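Local coordinates for cysteine synthase 3 (Entamoeba histolytica, PDB 6KR5), which catalyses the pyridoxal-phosphate-dependent replacement of the acetate of O-acetyl-L-serine by sulfide, giving L-cysteine, at residues Gly87-Gly92 / Ala157-Asn162; Val57-Gly62 / Leu93-Ala98; Asn105-Ser110 / Ala141-Leu146. All coordinates share one frame; numbering follows the deposited sequence.

Interaction 1 (Gly87-Gly92 / Ala157-Asn162). With PLP (pyridoxal-5'-phosphate), chain D.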
# COMPACT_ATOMS: atom_id res chain seq x y z
N GLY B 87 -12.52 -8.60 7.78
CA GLY B 87 -11.14 -8.16 7.70
C GLY B 87 -10.44 -8.36 6.38
O GLY B 87 -11.06 -8.35 5.31
N ASN B 88 -9.13 -8.55 6.44
CA ASN B 88 -8.33 -8.56 5.22
C ASN B 88 -8.65 -9.75 4.33
O ASN B 88 -8.44 -9.68 3.11
CB ASN B 88 -6.85 -8.55 5.58
CG ASN B 88 -6.40 -7.22 6.10
OD1 ASN B 88 -6.91 -6.17 5.68
ND2 ASN B 88 -5.44 -7.23 7.01
N THR B 89 -9.13 -10.87 4.89
CA THR B 89 -9.46 -12.02 4.05
C THR B 89 -10.49 -11.65 3.00
O THR B 89 -10.38 -12.07 1.84
CB THR B 89 -9.95 -13.16 4.93
OG1 THR B 89 -8.87 -13.58 5.75
CG2 THR B 89 -10.45 -14.34 4.08
N GLY B 90 -11.48 -10.85 3.38
CA GLY B 90 -12.47 -10.42 2.42
C GLY B 90 -11.86 -9.63 1.29
O GLY B 90 -12.22 -9.81 0.12
N ILE B 91 -10.90 -8.75 1.61
CA ILE B 91 -10.24 -7.96 0.57
C ILE B 91 -9.46 -8.87 -0.38
O ILE B 91 -9.53 -8.73 -1.60
CB ILE B 91 -9.32 -6.91 1.20
CG1 ILE B 91 -10.15 -5.92 2.02
CG2 ILE B 91 -8.51 -6.22 0.12
CD1 ILE B 91 -9.28 -4.96 2.84
N GLY B 92 -8.71 -9.82 0.18
CA GLY B 92 -7.93 -10.71 -0.67
C GLY B 92 -8.79 -11.59 -1.55
O GLY B 92 -8.45 -11.85 -2.71
N ALA B 157 -14.82 -20.28 1.37
CA ALA B 157 -13.37 -20.10 1.45
C ALA B 157 -12.77 -20.85 2.63
O ALA B 157 -11.62 -21.28 2.55
CB ALA B 157 -13.01 -18.62 1.53
N ASN B 158 -13.52 -20.99 3.73
CA ASN B 158 -13.06 -21.71 4.93
C ASN B 158 -11.67 -21.25 5.38
O ASN B 158 -10.74 -22.05 5.54
CB ASN B 158 -13.07 -23.21 4.67
CG ASN B 158 -12.74 -24.00 5.91
OD1 ASN B 158 -12.95 -23.53 7.03
ND2 ASN B 158 -12.20 -25.21 5.72
N GLN B 159 -11.54 -19.94 5.63
CA GLN B 159 -10.22 -19.38 5.87
C GLN B 159 -9.50 -20.02 7.06
O GLN B 159 -8.27 -20.09 7.07
CB GLN B 159 -10.33 -17.87 6.08
CG GLN B 159 -11.07 -17.44 7.32
CD GLN B 159 -10.91 -15.96 7.57
OE1 GLN B 159 -9.83 -15.41 7.36
NE2 GLN B 159 -11.97 -15.31 8.01
N PHE B 160 -10.23 -20.51 8.07
CA PHE B 160 -9.54 -21.03 9.25
C PHE B 160 -9.13 -22.49 9.11
O PHE B 160 -8.41 -22.99 9.99
CB PHE B 160 -10.42 -20.85 10.49
CG PHE B 160 -10.62 -19.42 10.89
CD1 PHE B 160 -9.59 -18.73 11.51
CD2 PHE B 160 -11.81 -18.76 10.63
CE1 PHE B 160 -9.76 -17.40 11.88
CE2 PHE B 160 -11.98 -17.44 11.00
CZ PHE B 160 -10.96 -16.76 11.62
N GLY B 161 -9.53 -23.16 8.02
CA GLY B 161 -9.25 -24.58 7.84
C GLY B 161 -8.74 -24.98 6.47
O GLY B 161 -8.32 -26.12 6.26
N ASN B 162 -8.75 -24.05 5.53
CA ASN B 162 -8.46 -24.39 4.15
C ASN B 162 -6.97 -24.62 3.96
O ASN B 162 -6.18 -23.68 4.15
CB ASN B 162 -8.95 -23.27 3.23
CG ASN B 162 -8.98 -23.67 1.77
OD1 ASN B 162 -8.16 -24.48 1.32
ND2 ASN B 162 -9.91 -23.10 1.01
N1 PLP D . -2.68 -9.65 10.98
C2 PLP D . -3.52 -9.27 9.97
C2A PLP D . -3.78 -7.81 9.77
C3 PLP D . -4.10 -10.23 9.16
O3 PLP D . -4.94 -9.83 8.16
C4 PLP D . -3.83 -11.58 9.38
C4A PLP D . -4.52 -12.63 8.60
O4A PLP D . -5.36 -12.32 7.74
C5 PLP D . -2.97 -11.95 10.41
C6 PLP D . -2.41 -10.97 11.20
C5A PLP D . -2.66 -13.39 10.73
O4P PLP D . -2.15 -14.14 9.66
P PLP D . -2.60 -15.68 9.59
O1P PLP D . -2.34 -16.30 10.95
O2P PLP D . -4.07 -15.71 9.27
O3P PLP D . -1.78 -16.30 8.52
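Thr89 and Gln159 meet through one short hydrogen bond, in which the hydroxyl OG1 of Thr89 donates to the amide oxygen OE1 of Gln159 over 2.6 Å. The donor does not arrive in the amide plane but stands 37° above it. Gln159 suits the place because its chain runs straight beyond CG (chi2 170°) and carries the amide across to the helix, while threonine adds a methyl to its hydroxyl: CG2 of Thr89 lies 3.9 Å from CD of Gln159.

Toward the cofactor, ND2 of Asn88 gives a fairly straight hydrogen bond of 2.9 Å to O3 of the pyridoxal phosphate, and Asp308 is a further partner of this nitrogen. OD1 of Asn88 accepts a hydrogen bond from Arg312, so both ends of the carboxamide are held and its rotation is fixed. The Ser-Gly-Asn-Thr-Gly run at this helix start is characteristic of cysteine synthases and, as in the substrate-binding loop of relatives, probably meets the substrate carboxylate.

Within 157-162, ND2 of Asn162 ties back to the carbonyl O of Ala157 at 2.9 Å, and its OD1 caps the next helix at the N of Asp164.

The contact thus joins the start of helix 88-100 to the loop between strand 154-156 and helix 163-167; the Glu83 carboxylate on strand 80-84 accepts a hydrogen bond from the backbone N of Gln159, and Ile91 packs on helix 114-122.

Interaction 2 (Val57-Gly62 / Leu93-Ala98). With PLP (pyridoxal-5'-phosphate), chain D.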
# COMPACT_ATOMS: atom_id res chain seq x y z
N VAL B 57 -1.18 -9.57 3.83
CA VAL B 57 -0.83 -10.96 3.58
C VAL B 57 -1.99 -11.73 2.97
O VAL B 57 -1.78 -12.73 2.27
CB VAL B 57 -0.35 -11.58 4.91
CG1 VAL B 57 -1.47 -11.60 5.92
CG2 VAL B 57 0.23 -12.96 4.70
N LYS B 58 -3.23 -11.29 3.22
CA LYS B 58 -4.38 -12.03 2.71
C LYS B 58 -4.51 -11.95 1.19
O LYS B 58 -5.29 -12.72 0.62
CB LYS B 58 -5.66 -11.53 3.37
CG LYS B 58 -5.69 -11.76 4.87
CD LYS B 58 -5.35 -13.19 5.26
CE LYS B 58 -5.82 -13.47 6.67
NZ LYS B 58 -4.65 -13.39 7.58
N ASP B 59 -3.78 -11.06 0.52
CA ASP B 59 -3.70 -11.15 -0.94
C ASP B 59 -3.25 -12.53 -1.36
O ASP B 59 -3.78 -13.11 -2.33
CB ASP B 59 -2.72 -10.12 -1.50
CG ASP B 59 -3.27 -8.71 -1.54
OD1 ASP B 59 -4.09 -8.34 -0.68
OD2 ASP B 59 -2.84 -7.96 -2.44
N ARG B 60 -2.26 -13.08 -0.66
CA ARG B 60 -1.75 -14.40 -1.00
C ARG B 60 -2.80 -15.47 -0.75
O ARG B 60 -2.93 -16.42 -1.54
CB ARG B 60 -0.51 -14.73 -0.18
CG ARG B 60 0.66 -13.78 -0.32
CD ARG B 60 1.74 -14.27 0.62
NE ARG B 60 2.88 -13.37 0.75
CZ ARG B 60 4.02 -13.49 0.09
NH1 ARG B 60 4.19 -14.45 -0.82
NH2 ARG B 60 5.01 -12.65 0.34
N VAL B 61 -3.52 -15.32 0.36
CA VAL B 61 -4.47 -16.33 0.82
C VAL B 61 -5.69 -16.35 -0.08
O VAL B 61 -6.13 -17.42 -0.53
CB VAL B 61 -4.85 -16.06 2.29
CG1 VAL B 61 -5.99 -16.99 2.73
CG2 VAL B 61 -3.61 -16.17 3.19
N GLY B 62 -6.28 -15.18 -0.33
CA GLY B 62 -7.45 -15.14 -1.20
C GLY B 62 -7.12 -15.62 -2.60
O GLY B 62 -7.90 -16.36 -3.21
N LEU B 93 -9.93 -12.04 -1.04
CA LEU B 93 -10.84 -12.83 -1.86
C LEU B 93 -11.48 -11.97 -2.94
O LEU B 93 -11.66 -12.43 -4.08
CB LEU B 93 -11.91 -13.47 -0.99
CG LEU B 93 -11.49 -14.63 -0.09
CD1 LEU B 93 -12.61 -14.90 0.90
CD2 LEU B 93 -11.19 -15.88 -0.92
N CYS B 94 -11.82 -10.73 -2.61
CA CYS B 94 -12.48 -9.86 -3.58
C CYS B 94 -11.53 -9.48 -4.70
O CYS B 94 -11.94 -9.42 -5.87
CB CYS B 94 -13.03 -8.62 -2.88
SG CYS B 94 -14.51 -8.97 -1.91
N GLN B 95 -10.26 -9.24 -4.39
CA GLN B 95 -9.29 -8.93 -5.43
C GLN B 95 -9.15 -10.09 -6.41
O GLN B 95 -9.25 -9.91 -7.64
CB GLN B 95 -7.94 -8.58 -4.80
CG GLN B 95 -6.83 -8.41 -5.82
CD GLN B 95 -5.50 -8.06 -5.17
OE1 GLN B 95 -4.99 -6.94 -5.31
NE2 GLN B 95 -4.94 -9.01 -4.45
N ALA B 96 -8.97 -11.31 -5.89
CA ALA B 96 -8.79 -12.47 -6.76
C ALA B 96 -10.07 -12.79 -7.50
O ALA B 96 -10.04 -13.10 -8.70
CB ALA B 96 -8.30 -13.67 -5.95
N GLY B 97 -11.22 -12.67 -6.83
CA GLY B 97 -12.47 -12.96 -7.50
C GLY B 97 -12.74 -12.03 -8.67
O GLY B 97 -13.22 -12.46 -9.72
N ALA B 98 -12.41 -10.75 -8.51
CA ALA B 98 -12.64 -9.80 -9.59
C ALA B 98 -11.83 -10.16 -10.84
O ALA B 98 -12.32 -10.03 -11.96
CB ALA B 98 -12.31 -8.38 -9.11
N1 PLP D . -2.68 -9.65 10.98
C2 PLP D . -3.52 -9.27 9.97
C2A PLP D . -3.78 -7.81 9.77
C3 PLP D . -4.10 -10.23 9.16
O3 PLP D . -4.94 -9.83 8.16
C4 PLP D . -3.83 -11.58 9.38
C4A PLP D . -4.52 -12.63 8.60
O4A PLP D . -5.36 -12.32 7.74
C5 PLP D . -2.97 -11.95 10.41
C6 PLP D . -2.41 -10.97 11.20
C5A PLP D . -2.66 -13.39 10.73
O4P PLP D . -2.15 -14.14 9.66
P PLP D . -2.60 -15.68 9.59
O1P PLP D . -2.34 -16.30 10.95
O2P PLP D . -4.07 -15.71 9.27
O3P PLP D . -1.78 -16.30 8.52
O HOH W 1 -5.90 -11.73 -3.83
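The carboxylate of Asp59 and the amide of Gln95 stand almost perpendicular, their planes 77° apart. NE2 of Gln95 comes in over the face of the carboxylate and bonds OD2 of Asp59 at 3.1 Å, lying 84° out of its plane. This face-on approach is the secondary contact of OD2, whose stronger partner is the backbone N of Met54. The extended chain of Gln95 (CG anti to the backbone N) brings NE2 within 3.0 Å of a water O, and that water donates to the carbonyl O of Asp59 at 2.9 Å. A glutamine amide nitrogen, with two hydrogens, suits both acceptors.

This packing of helices 58-72 and 88-100 belongs to the fold of the pyridoxal-phosphate enzyme family; the axes of segments 58-62 and 93-98 pass 8.2 Å apart, crossing at -49°. Gly62 is the point of closest backbone approach: lacking a side chain, it sets its CA 4.2 Å from CA of Leu93. CD2 of Leu93 bends round to 3.8 Å from CA of Gly62, and the small CB of Ala96 rests on the glycine carbonyl.

NZ of Lys58 lies 1.3 Å from C4A of the cofactor, consistent with an internal aldimine, although the aldehyde oxygen O4A is still modelled at bonding distance, so the detail of the link is doubtful. Gln95 also packs on Gly274 of the second subunit.

Interaction 3 (Asn105-Ser110 / Ala141-Leu146)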
# COMPACT_ATOMS: atom_id res chain seq x y z
N ASN B 105 -19.26 -13.32 -2.32
CA ASN B 105 -20.21 -12.94 -1.28
C ASN B 105 -19.48 -12.87 0.06
O ASN B 105 -18.87 -13.85 0.47
CB ASN B 105 -21.36 -13.94 -1.20
CG ASN B 105 -22.10 -14.08 -2.51
OD1 ASN B 105 -22.98 -13.28 -2.84
ND2 ASN B 105 -21.74 -15.11 -3.28
N ILE B 106 -19.55 -11.72 0.73
CA ILE B 106 -18.92 -11.55 2.04
C ILE B 106 -20.01 -11.25 3.06
O ILE B 106 -20.79 -10.30 2.89
CB ILE B 106 -17.88 -10.42 2.03
CG1 ILE B 106 -16.81 -10.65 0.96
CG2 ILE B 106 -17.30 -10.22 3.44
CD1 ILE B 106 -15.96 -11.87 1.15
N VAL B 107 -20.04 -12.04 4.14
CA VAL B 107 -21.02 -11.88 5.21
C VAL B 107 -20.34 -11.19 6.38
O VAL B 107 -19.29 -11.64 6.85
CB VAL B 107 -21.59 -13.24 5.65
CG1 VAL B 107 -22.75 -13.03 6.59
CG2 VAL B 107 -22.00 -14.06 4.42
N MET B 108 -20.94 -10.11 6.87
CA MET B 108 -20.38 -9.33 7.97
C MET B 108 -21.51 -8.53 8.62
O MET B 108 -22.53 -8.26 7.97
CB MET B 108 -19.28 -8.39 7.47
CG MET B 108 -19.75 -7.51 6.33
SD MET B 108 -18.39 -6.71 5.48
CE MET B 108 -17.49 -6.06 6.89
N PRO B 109 -21.35 -8.14 9.89
CA PRO B 109 -22.36 -7.26 10.50
C PRO B 109 -22.34 -5.89 9.84
O PRO B 109 -21.29 -5.38 9.45
CB PRO B 109 -21.92 -7.19 11.97
CG PRO B 109 -20.97 -8.33 12.16
CD PRO B 109 -20.29 -8.50 10.83
N SER B 110 -23.53 -5.28 9.73
CA SER B 110 -23.69 -4.08 8.91
C SER B 110 -22.80 -2.93 9.38
O SER B 110 -22.40 -2.08 8.58
CB SER B 110 -25.15 -3.63 8.90
OG SER B 110 -25.49 -2.97 10.10
N ALA B 141 -24.53 -16.64 11.87
CA ALA B 141 -25.86 -17.20 11.67
C ALA B 141 -26.34 -16.98 10.24
O ALA B 141 -26.90 -17.90 9.62
CB ALA B 141 -26.85 -16.59 12.67
N LYS B 142 -26.15 -15.77 9.70
CA LYS B 142 -26.57 -15.50 8.34
C LYS B 142 -25.75 -16.30 7.33
O LYS B 142 -26.28 -16.76 6.31
CB LYS B 142 -26.46 -14.00 8.05
CG LYS B 142 -26.85 -13.62 6.63
CD LYS B 142 -28.31 -13.91 6.36
CE LYS B 142 -28.71 -13.47 4.96
NZ LYS B 142 -30.10 -13.89 4.61
N TYR B 143 -24.46 -16.48 7.60
CA TYR B 143 -23.61 -17.26 6.72
C TYR B 143 -24.09 -18.71 6.64
O TYR B 143 -24.24 -19.26 5.54
CB TYR B 143 -22.16 -17.20 7.19
CG TYR B 143 -21.23 -18.15 6.48
CD1 TYR B 143 -21.07 -19.46 6.92
CD2 TYR B 143 -20.50 -17.74 5.37
CE1 TYR B 143 -20.23 -20.34 6.28
CE2 TYR B 143 -19.64 -18.62 4.72
CZ TYR B 143 -19.52 -19.91 5.17
OH TYR B 143 -18.68 -20.80 4.55
N GLU B 144 -24.32 -19.33 7.80
CA GLU B 144 -24.74 -20.73 7.82
C GLU B 144 -26.08 -20.91 7.12
O GLU B 144 -26.29 -21.89 6.41
CB GLU B 144 -24.82 -21.24 9.26
CG GLU B 144 -23.49 -21.28 10.00
CD GLU B 144 -22.51 -22.28 9.42
OE1 GLU B 144 -22.94 -23.14 8.62
OE2 GLU B 144 -21.31 -22.20 9.75
N GLU B 145 -27.00 -19.96 7.32
CA GLU B 145 -28.28 -20.00 6.62
C GLU B 145 -28.07 -19.96 5.11
O GLU B 145 -28.74 -20.68 4.36
CB GLU B 145 -29.16 -18.84 7.08
CG GLU B 145 -30.39 -18.59 6.23
CD GLU B 145 -31.38 -17.67 6.90
OE1 GLU B 145 -31.83 -18.00 8.02
OE2 GLU B 145 -31.71 -16.62 6.32
N LEU B 146 -27.13 -19.14 4.64
CA LEU B 146 -26.88 -19.03 3.21
C LEU B 146 -26.29 -20.31 2.64
O LEU B 146 -26.68 -20.75 1.56
CB LEU B 146 -25.96 -17.85 2.93
CG LEU B 146 -26.60 -16.47 2.93
CD1 LEU B 146 -25.53 -15.39 2.81
CD2 LEU B 146 -27.60 -16.35 1.80
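In the four-stranded parallel sheet of this enzyme, helix 135-149 lies across one face, and Val107 of strand 104-109 meets it there with both methyls. CG1 is anti to the backbone N (chi1 -171°), a setting that spreads the two branches over different parts of the helix. One branch, CG1, sits 4.0 Å from the backbone N of Tyr143 and 4.1 Å from CB of Lys142. The other, CG2, touches the rim of the Tyr143 ring near its plane, 4.1 Å from CD2, and meets CD1 of Leu146 at the same distance. A beta-branched valine suits a strand and gives the helix a short, broad apolar knob. Lys142 lends only the base of its chain: beyond a bend at chi2 its amine leads away, to a long salt bridge with Glu145 one turn on. No hydrogen bond crosses between the two segments; the contact is van der Waals packing.

The strand and helix segments run roughly antiparallel, at 149°, with axes 8.4 Å apart, as expected of the helix in a beta-alpha-beta crossover. That helix links edge strand 126-130 to edge strand 154-156, and on the way Leu146 also packs on Val128, Ile82 and Tyr154, while Tyr143 reaches Ile82, Ala84 and Pro156.

Helix 88-100 joins interactions 1 and 2, whose centres lie 8 Å apart: its first turn carries one, the next turns the other, and both touch the cofactor. Lys58 packs against the first turn of this helix, CE standing 3.2 Å from OG1 of Thr89. Interaction 3 is farther out, about 14 Å and 19 Å from the centres of interactions 1 and 2. Along the chain, interactions 1 and 2 interlock, and interaction 3 is nested within the span closed by interaction 1. Strand 104-109 connects the two regions: Val107 faces helix 135-149, whereas Ile106 packs on Gly90 and Cys94. Helix 88-100, whose first residues touch the cofactor, thus packs on the parallel sheet through Ile106.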